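Local coordinates for 2-keto-3-deoxy-D-arabinonate dehydratase (Sulfolobus solfataricus, PDB 2Q1D), which catalyses the metal-dependent dehydration of 2-dehydro-3-deoxy-D-arabinonate to 2,5-dioxopentanoate in a pentose oxidation pathway, working as a homotetramer, at residues E138-E143 with V165-L170; P142-A147 with T256-G261. All coordinates share one frame; numbering follows the deposited sequence.

Interaction 1 (E138-E143 with V165-L170); sequences EWTLPE and VSARDL. With MG (magnesium ion), chain B; DO4 (2,5-dioxopentanoic acid), chain C.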
ATOM      1  N   GLU A 138     -28.179  -1.481  33.392  1.00 50.83           N
ATOM      2  CA  GLU A 138     -28.428  -0.991  34.738  1.00 51.34           C
ATOM      3  C   GLU A 138     -27.418  -1.543  35.758  1.00 50.70           C
ATOM      4  O   GLU A 138     -27.332  -1.061  36.892  1.00 50.77           O
ATOM      5  CB  GLU A 138     -29.883  -1.303  35.131  1.00 52.02           C
ATOM      6  CG  GLU A 138     -30.566  -0.181  35.910  1.00 55.20           C
ATOM      7  CD  GLU A 138     -30.144   1.225  35.435  1.00 59.31           C
ATOM      8  OE1 GLU A 138     -30.148   1.472  34.202  1.00 61.03           O
ATOM      9  OE2 GLU A 138     -29.809   2.083  36.292  1.00 60.41           O
ATOM     10  N   TRP A 139     -26.645  -2.540  35.334  1.00 49.72           N
ATOM     11  CA  TRP A 139     -25.726  -3.265  36.208  1.00 48.64           C
ATOM     12  C   TRP A 139     -24.628  -3.899  35.341  1.00 48.32           C
ATOM     13  O   TRP A 139     -24.750  -5.049  34.893  1.00 48.68           O
ATOM     14  CB  TRP A 139     -26.497  -4.314  37.045  1.00 48.09           C
ATOM     15  CG  TRP A 139     -25.654  -5.203  37.918  1.00 47.52           C
ATOM     16  CD1 TRP A 139     -24.620  -4.822  38.733  1.00 47.28           C
ATOM     17  CD2 TRP A 139     -25.783  -6.629  38.079  1.00 47.59           C
ATOM     18  NE1 TRP A 139     -24.087  -5.921  39.378  1.00 47.05           N
ATOM     19  CE2 TRP A 139     -24.780  -7.042  38.996  1.00 47.30           C
ATOM     20  CE3 TRP A 139     -26.642  -7.600  37.533  1.00 47.44           C
ATOM     21  CZ2 TRP A 139     -24.615  -8.388  39.381  1.00 47.84           C
ATOM     22  CZ3 TRP A 139     -26.478  -8.945  37.920  1.00 47.38           C
ATOM     23  CH2 TRP A 139     -25.467  -9.322  38.832  1.00 47.55           C
ATOM     24  N   THR A 140     -23.577  -3.124  35.079  1.00 47.40           N
ATOM     25  CA  THR A 140     -22.431  -3.574  34.295  1.00 46.38           C
ATOM     26  C   THR A 140     -21.250  -3.798  35.242  1.00 46.15           C
ATOM     27  O   THR A 140     -20.915  -2.930  36.030  1.00 45.94           O
ATOM     28  CB  THR A 140     -22.093  -2.545  33.185  1.00 46.07           C
ATOM     29  OG1 THR A 140     -23.199  -2.457  32.285  1.00 46.00           O
ATOM     30  CG2 THR A 140     -20.869  -2.940  32.401  1.00 45.32           C
ATOM     31  N   LEU A 141     -20.644  -4.977  35.181  1.00 46.05           N
ATOM     32  CA  LEU A 141     -19.515  -5.289  36.038  1.00 46.16           C
ATOM     33  C   LEU A 141     -18.270  -5.500  35.208  1.00 46.31           C
ATOM     34  O   LEU A 141     -18.351  -6.031  34.106  1.00 46.96           O
ATOM     35  CB  LEU A 141     -19.778  -6.540  36.881  1.00 46.02           C
ATOM     36  CG  LEU A 141     -20.825  -6.517  38.004  1.00 46.37           C
ATOM     37  CD1 LEU A 141     -20.748  -7.807  38.842  1.00 46.28           C
ATOM     38  CD2 LEU A 141     -20.685  -5.285  38.896  1.00 45.39           C
ATOM     39  N   PRO A 142     -17.111  -5.062  35.718  1.00 46.26           N
ATOM     40  CA  PRO A 142     -15.878  -5.456  35.077  1.00 46.03           C
ATOM     41  C   PRO A 142     -15.559  -6.887  35.471  1.00 45.76           C
ATOM     42  O   PRO A 142     -15.868  -7.285  36.596  1.00 46.04           O
ATOM     43  CB  PRO A 142     -14.855  -4.496  35.683  1.00 46.35           C
ATOM     44  CG  PRO A 142     -15.402  -4.144  37.011  1.00 46.10           C
ATOM     45  CD  PRO A 142     -16.881  -4.172  36.874  1.00 46.15           C
ATOM     46  N   GLU A 143     -14.967  -7.649  34.549  1.00 45.25           N
ATOM     47  CA  GLU A 143     -14.547  -9.024  34.815  1.00 44.57           C
ATOM     48  C   GLU A 143     -13.031  -9.175  34.592  1.00 44.22           C
ATOM     49  O   GLU A 143     -12.568  -9.294  33.456  1.00 44.25           O
ATOM     50  CB  GLU A 143     -15.340 -10.025  33.963  1.00 44.35           C
ATOM     51  CG  GLU A 143     -16.881  -9.915  34.029  1.00 44.52           C
ATOM     52  CD  GLU A 143     -17.608 -11.174  33.506  1.00 45.12           C
ATOM     53  OE1 GLU A 143     -18.839 -11.280  33.680  1.00 44.82           O
ATOM     54  OE2 GLU A 143     -16.962 -12.074  32.925  1.00 47.04           O
ATOM     55  N   VAL A 165     -15.546  -6.520  30.235  1.00 39.71           N
ATOM     56  CA  VAL A 165     -16.629  -5.686  30.740  1.00 40.44           C
ATOM     57  C   VAL A 165     -17.950  -6.283  30.267  1.00 41.54           C
ATOM     58  O   VAL A 165     -18.146  -6.463  29.061  1.00 42.06           O
ATOM     59  CB  VAL A 165     -16.482  -4.231  30.222  1.00 40.52           C
ATOM     60  CG1 VAL A 165     -17.464  -3.277  30.922  1.00 39.61           C
ATOM     61  CG2 VAL A 165     -15.024  -3.764  30.364  1.00 39.17           C
ATOM     62  N   SER A 166     -18.848  -6.596  31.206  1.00 42.60           N
ATOM     63  CA  SER A 166     -20.110  -7.291  30.881  1.00 43.51           C
ATOM     64  C   SER A 166     -21.349  -6.661  31.524  1.00 43.98           C
ATOM     65  O   SER A 166     -21.371  -6.396  32.726  1.00 43.92           O
ATOM     66  CB  SER A 166     -20.033  -8.770  31.282  1.00 43.54           C
ATOM     67  OG  SER A 166     -18.694  -9.249  31.277  1.00 44.23           O
ATOM     68  N   ALA A 167     -22.380  -6.444  30.710  1.00 44.61           N
ATOM     69  CA  ALA A 167     -23.664  -5.935  31.171  1.00 45.07           C
ATOM     70  C   ALA A 167     -24.459  -7.089  31.772  1.00 45.97           C
ATOM     71  O   ALA A 167     -25.411  -7.603  31.167  1.00 46.23           O
ATOM     72  CB  ALA A 167     -24.423  -5.303  30.036  1.00 44.70           C
ATOM     73  N   ARG A 168     -24.054  -7.480  32.977  1.00 46.60           N
ATOM     74  CA  ARG A 168     -24.638  -8.585  33.717  1.00 47.17           C
ATOM     75  C   ARG A 168     -26.162  -8.585  33.848  1.00 47.77           C
ATOM     76  O   ARG A 168     -26.773  -9.649  33.967  1.00 47.75           O
ATOM     77  CB  ARG A 168     -24.006  -8.624  35.096  1.00 47.15           C
ATOM     78  CG  ARG A 168     -22.529  -8.942  35.062  1.00 48.60           C
ATOM     79  CD  ARG A 168     -22.280 -10.367  34.540  1.00 50.90           C
ATOM     80  NE  ARG A 168     -23.165 -11.328  35.193  1.00 52.04           N
ATOM     81  CZ  ARG A 168     -22.961 -11.835  36.405  1.00 52.86           C
ATOM     82  NH1 ARG A 168     -21.890 -11.492  37.117  1.00 51.92           N
ATOM     83  NH2 ARG A 168     -23.839 -12.690  36.905  1.00 53.29           N
ATOM     84  N   ASP A 169     -26.775  -7.407  33.840  1.00 48.64           N
ATOM     85  CA  ASP A 169     -28.228  -7.326  33.996  1.00 49.49           C
ATOM     86  C   ASP A 169     -28.964  -7.791  32.753  1.00 49.75           C
ATOM     87  O   ASP A 169     -29.974  -8.489  32.849  1.00 50.07           O
ATOM     88  CB  ASP A 169     -28.687  -5.921  34.431  1.00 49.65           C
ATOM     89  CG  ASP A 169     -28.268  -4.817  33.466  1.00 50.78           C
ATOM     90  OD1 ASP A 169     -27.075  -4.772  33.043  1.00 50.33           O
ATOM     91  OD2 ASP A 169     -29.151  -3.976  33.158  1.00 51.34           O
ATOM     92  N   LEU A 170     -28.436  -7.426  31.588  1.00 50.20           N
ATOM     93  CA  LEU A 170     -29.004  -7.858  30.319  1.00 50.58           C
ATOM     94  C   LEU A 170     -28.865  -9.374  30.126  1.00 51.01           C
ATOM     95  O   LEU A 170     -29.723 -10.018  29.501  1.00 51.02           O
ATOM     96  CB  LEU A 170     -28.364  -7.096  29.163  1.00 50.40           C
ATOM     97  CG  LEU A 170     -28.598  -5.583  29.099  1.00 50.67           C
ATOM     98  CD1 LEU A 170     -28.211  -5.061  27.722  1.00 51.09           C
ATOM     99  CD2 LEU A 170     -30.040  -5.200  29.408  1.00 50.65           C
TER
HETATM  100 MG    MG B 294     -15.734 -13.194  31.312  1.00 34.22          MG
HETATM  101  O3  DO4 C 897     -22.095 -15.569  31.161  1.00 58.65           O
HETATM  102  C5  DO4 C 897     -21.169 -16.151  30.623  1.00 57.31           C
HETATM  103  C4  DO4 C 897     -19.805 -15.506  30.601  1.00 55.28           C
HETATM  104  C3  DO4 C 897     -18.977 -16.027  31.770  1.00 53.20           C
HETATM  105  C2  DO4 C 897     -17.699 -15.229  31.842  1.00 52.05           C
HETATM  106  O5  DO4 C 897     -17.499 -14.316  31.052  1.00 52.54           O
HETATM  107  C1  DO4 C 897     -16.679 -15.522  32.845  1.00 51.34           C
HETATM  108  O1  DO4 C 897     -16.851 -16.460  33.660  1.00 50.90           O
HETATM  109  O2  DO4 C 897     -15.645 -14.808  32.844  1.00 49.94           O
HETATM  110  O   HOH W   1     -14.464 -14.110  29.998  1.00 36.83           O
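Trp139 turns its CG away from its own backbone N (chi1 176°), which lays the indole beside Arg168. Asp169 holds its CG between its backbone N and carbonyl carbon (chi1 58°), and this brings the carboxylate back to Glu138. Glu138 N donates to Asp169 OD2 at 2.7 Å, from above the carboxylate plane. Asp169 N in turn donates to Trp139 O. Asp169 OD1 is hydrogen-bonded to Ser137 OG. An alanine here would leave Glu138 N without this acceptor, and the 138-139 end of the segment would probably be freer to move. Arg168 CB sits over the indole face, a CH-pi contact 3.8 Å from the centroid of the Trp139 six-membered ring. Trp139 CH2 lies over one guanidinium face, offset toward its rim, with the planes 43° apart. Leu141 and Ser166 form a single antiparallel bridge, a hydrogen-bonded pair, with Leu141 N to Ser166 O at 2.9 Å. It joins the lead-ins to strand 144-150 and helix 168-173 beside the FAH-family magnesium site. Ala167 centres an inverse gamma turn at the helix N-cap position. Glu143, extended beyond CG, binds the magnesium ion through OE2 at 2.3 Å. Ser166 OG lies beside its carboxylate and is hydrogen-bonded to Asp164 O and Lys182 NZ.

Interaction 2 (P142-A147 with T256-G261); sequences PEPELA and TAIVPG. With MG (magnesium ion), chain B; DO4 (2,5-dioxopentanoic acid), chain C.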
ATOM      1  N   PRO A 142     -17.111  -5.062  35.718  1.00 46.26           N
ATOM      2  CA  PRO A 142     -15.878  -5.456  35.077  1.00 46.03           C
ATOM      3  C   PRO A 142     -15.559  -6.887  35.471  1.00 45.76           C
ATOM      4  O   PRO A 142     -15.868  -7.285  36.596  1.00 46.04           O
ATOM      5  CB  PRO A 142     -14.855  -4.496  35.683  1.00 46.35           C
ATOM      6  CG  PRO A 142     -15.402  -4.144  37.011  1.00 46.10           C
ATOM      7  CD  PRO A 142     -16.881  -4.172  36.874  1.00 46.15           C
ATOM      8  N   GLU A 143     -14.967  -7.649  34.549  1.00 45.25           N
ATOM      9  CA  GLU A 143     -14.547  -9.024  34.815  1.00 44.57           C
ATOM     10  C   GLU A 143     -13.031  -9.175  34.592  1.00 44.22           C
ATOM     11  O   GLU A 143     -12.568  -9.294  33.456  1.00 44.25           O
ATOM     12  CB  GLU A 143     -15.340 -10.025  33.963  1.00 44.35           C
ATOM     13  CG  GLU A 143     -16.881  -9.915  34.029  1.00 44.52           C
ATOM     14  CD  GLU A 143     -17.608 -11.174  33.506  1.00 45.12           C
ATOM     15  OE1 GLU A 143     -18.839 -11.280  33.680  1.00 44.82           O
ATOM     16  OE2 GLU A 143     -16.962 -12.074  32.925  1.00 47.04           O
ATOM     17  N   PRO A 144     -12.249  -9.150  35.684  1.00 43.86           N
ATOM     18  CA  PRO A 144     -10.785  -9.258  35.648  1.00 43.70           C
ATOM     19  C   PRO A 144     -10.343 -10.669  35.303  1.00 43.67           C
ATOM     20  O   PRO A 144     -10.708 -11.619  36.009  1.00 44.24           O
ATOM     21  CB  PRO A 144     -10.383  -8.953  37.088  1.00 43.92           C
ATOM     22  CG  PRO A 144     -11.574  -9.386  37.900  1.00 43.69           C
ATOM     23  CD  PRO A 144     -12.758  -9.010  37.060  1.00 43.64           C
ATOM     24  N   GLU A 145      -9.560 -10.820  34.239  1.00 43.09           N
ATOM     25  CA  GLU A 145      -9.222 -12.151  33.745  1.00 42.20           C
ATOM     26  C   GLU A 145      -7.817 -12.218  33.213  1.00 41.85           C
ATOM     27  O   GLU A 145      -7.309 -11.233  32.693  1.00 41.72           O
ATOM     28  CB  GLU A 145     -10.191 -12.534  32.633  1.00 42.29           C
ATOM     29  CG  GLU A 145     -11.644 -12.302  32.997  1.00 42.41           C
ATOM     30  CD  GLU A 145     -12.616 -12.857  31.983  1.00 43.48           C
ATOM     31  OE1 GLU A 145     -13.839 -12.616  32.154  1.00 43.05           O
ATOM     32  OE2 GLU A 145     -12.167 -13.540  31.027  1.00 42.82           O
ATOM     33  N   LEU A 146      -7.192 -13.385  33.347  1.00 41.75           N
ATOM     34  CA  LEU A 146      -5.950 -13.697  32.630  1.00 41.62           C
ATOM     35  C   LEU A 146      -6.284 -13.937  31.161  1.00 42.18           C
ATOM     36  O   LEU A 146      -7.239 -14.661  30.834  1.00 42.59           O
ATOM     37  CB  LEU A 146      -5.280 -14.950  33.201  1.00 41.34           C
ATOM     38  CG  LEU A 146      -3.950 -15.379  32.577  1.00 41.14           C
ATOM     39  CD1 LEU A 146      -2.875 -14.339  32.822  1.00 41.00           C
ATOM     40  CD2 LEU A 146      -3.500 -16.723  33.107  1.00 40.88           C
ATOM     41  N   ALA A 147      -5.511 -13.330  30.273  1.00 42.31           N
ATOM     42  CA  ALA A 147      -5.748 -13.495  28.849  1.00 42.42           C
ATOM     43  C   ALA A 147      -4.491 -13.994  28.145  1.00 42.63           C
ATOM     44  O   ALA A 147      -3.362 -13.683  28.557  1.00 42.82           O
ATOM     45  CB  ALA A 147      -6.212 -12.198  28.255  1.00 42.34           C
ATOM     46  N   THR A 256     -13.449 -15.099  34.489  1.00 47.78           N
ATOM     47  CA  THR A 256     -13.184 -14.396  35.748  1.00 48.18           C
ATOM     48  C   THR A 256     -13.614 -15.182  36.972  1.00 48.55           C
ATOM     49  O   THR A 256     -14.538 -15.996  36.897  1.00 48.79           O
ATOM     50  CB  THR A 256     -13.898 -13.028  35.805  1.00 48.23           C
ATOM     51  OG1 THR A 256     -13.340 -12.252  36.864  1.00 47.79           O
ATOM     52  CG2 THR A 256     -15.384 -13.191  36.064  1.00 48.15           C
ATOM     53  N   ALA A 257     -12.949 -14.907  38.095  1.00 48.71           N
ATOM     54  CA  ALA A 257     -13.319 -15.452  39.409  1.00 48.85           C
ATOM     55  C   ALA A 257     -13.728 -14.382  40.452  1.00 48.96           C
ATOM     56  O   ALA A 257     -13.958 -14.718  41.609  1.00 49.36           O
ATOM     57  CB  ALA A 257     -12.186 -16.307  39.960  1.00 48.52           C
ATOM     58  N   ILE A 258     -13.813 -13.111  40.051  1.00 48.83           N
ATOM     59  CA  ILE A 258     -14.158 -12.023  40.973  1.00 48.60           C
ATOM     60  C   ILE A 258     -15.434 -11.314  40.542  1.00 49.03           C
ATOM     61  O   ILE A 258     -15.472 -10.656  39.508  1.00 48.80           O
ATOM     62  CB  ILE A 258     -13.004 -11.032  41.105  1.00 48.30           C
ATOM     63  CG1 ILE A 258     -11.764 -11.762  41.635  1.00 48.04           C
ATOM     64  CG2 ILE A 258     -13.391  -9.899  42.036  1.00 48.38           C
ATOM     65  CD1 ILE A 258     -10.447 -11.089  41.375  1.00 47.25           C
ATOM     66  N   VAL A 259     -16.486 -11.459  41.335  1.00 49.95           N
ATOM     67  CA  VAL A 259     -17.808 -10.983  40.920  1.00 51.14           C
ATOM     68  C   VAL A 259     -18.511 -10.134  42.009  1.00 52.32           C
ATOM     69  O   VAL A 259     -19.139 -10.689  42.912  1.00 52.74           O
ATOM     70  CB  VAL A 259     -18.722 -12.180  40.486  1.00 50.97           C
ATOM     71  CG1 VAL A 259     -20.036 -11.692  39.898  1.00 50.34           C
ATOM     72  CG2 VAL A 259     -18.009 -13.084  39.487  1.00 50.45           C
ATOM     73  N   PRO A 260     -18.387  -8.788  41.942  1.00 53.15           N
ATOM     74  CA  PRO A 260     -19.155  -7.891  42.831  1.00 53.69           C
ATOM     75  C   PRO A 260     -20.656  -8.206  42.922  1.00 54.20           C
ATOM     76  O   PRO A 260     -21.201  -8.889  42.055  1.00 54.26           O
ATOM     77  CB  PRO A 260     -18.948  -6.509  42.198  1.00 53.66           C
ATOM     78  CG  PRO A 260     -17.636  -6.599  41.505  1.00 53.44           C
ATOM     79  CD  PRO A 260     -17.468  -8.036  41.060  1.00 53.22           C
ATOM     80  N   GLY A 261     -21.306  -7.698  43.968  1.00 54.82           N
ATOM     81  CA  GLY A 261     -22.744  -7.867  44.156  1.00 55.81           C
ATOM     82  C   GLY A 261     -23.577  -6.993  43.230  1.00 56.66           C
ATOM     83  O   GLY A 261     -23.036  -6.224  42.425  1.00 56.47           O
TER
HETATM   84 MG    MG B 294     -15.734 -13.194  31.312  1.00 34.22          MG
HETATM   85  O3  DO4 C 897     -22.095 -15.569  31.161  1.00 58.65           O
HETATM   86  C5  DO4 C 897     -21.169 -16.151  30.623  1.00 57.31           C
HETATM   87  C4  DO4 C 897     -19.805 -15.506  30.601  1.00 55.28           C
HETATM   88  C3  DO4 C 897     -18.977 -16.027  31.770  1.00 53.20           C
HETATM   89  C2  DO4 C 897     -17.699 -15.229  31.842  1.00 52.05           C
HETATM   90  O5  DO4 C 897     -17.499 -14.316  31.052  1.00 52.54           O
HETATM   91  C1  DO4 C 897     -16.679 -15.522  32.845  1.00 51.34           C
HETATM   92  O1  DO4 C 897     -16.851 -16.460  33.660  1.00 50.90           O
HETATM   93  O2  DO4 C 897     -15.645 -14.808  32.844  1.00 49.94           O
HETATM   94  O   HOH W   2     -17.432  -9.730  37.662  1.00 39.56           O
HETATM   95  O   HOH W   1     -14.464 -14.110  29.998  1.00 36.83           O
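Thr256 points its side chain at the start of strand 144-150, where this FAH-family enzyme builds its magnesium site. Thr256 CB packs on Glu145 CG at 3.7 Å. From there the side chain forks. The hydroxyl branch lies opposite the backbone N (chi1 -165°) and reaches the strand. Thr256 OG1 donates to Pro144 O at 2.8 Å, arriving from above the carbonyl plane. The same oxygen lies against Pro144 CD and accepts a weak hydrogen bond from Ile258 N. The hydroxyl thus ties the loop to the strand and has a weak second bond within the loop. The methyl branch faces the metal site. Thr256 CG2 meets Glu143 OE2 at 3.7 Å and lies near O2 of the bound 2,5-dioxopentanoic acid. The backbone of Thr256 also holds the ligand, Thr256 N donating to that O2 at 2.8 Å, alongside Lys182 and Ile81.

Glu145 crosses Thr256 at about a right angle. Its extended chain carries OE1 to the magnesium ion at 2.1 Å. Its other oxygen, OE2, is held by Thr253 and Gly255, which probably fixes the rotation of the carboxylate. The ion is also bound by Asp164, by O5 and O2 of the ligand and by a water. Further along the loop, Ile258 CB packs on Pro144 CG at 3.9 Å. Leu210 of strand 207-214 touches both residues. A second water joins the two backbones, donating to Pro142 O at 3.1 Å and to Ile258 O at 2.8 Å.

Overall arrangement
Both contacts lie in the FAH-family region, with centres about 11 Å apart on the same side of the chain's centre. They share Pro142 and Glu143, where the loop after strand 131-133 runs into strand 144-150. Interaction 1 joins this loop to 165-170, which follows strand 156-164 and starts helix 168-173. Interaction 2 joins the strand start to 256-261, the loop after strand 250-253. Strand 144-150 pairs with both 156-164 and 250-253. The two contacts also touch away from the metal: Trp139 NE1 probably bonds to Gly261 O, and Val259 packs on Arg168. Glu143, Glu145 and Thr256 reach the magnesium ion or the ligand directly, while 165-170 borders the site through Ser166 and Lys182.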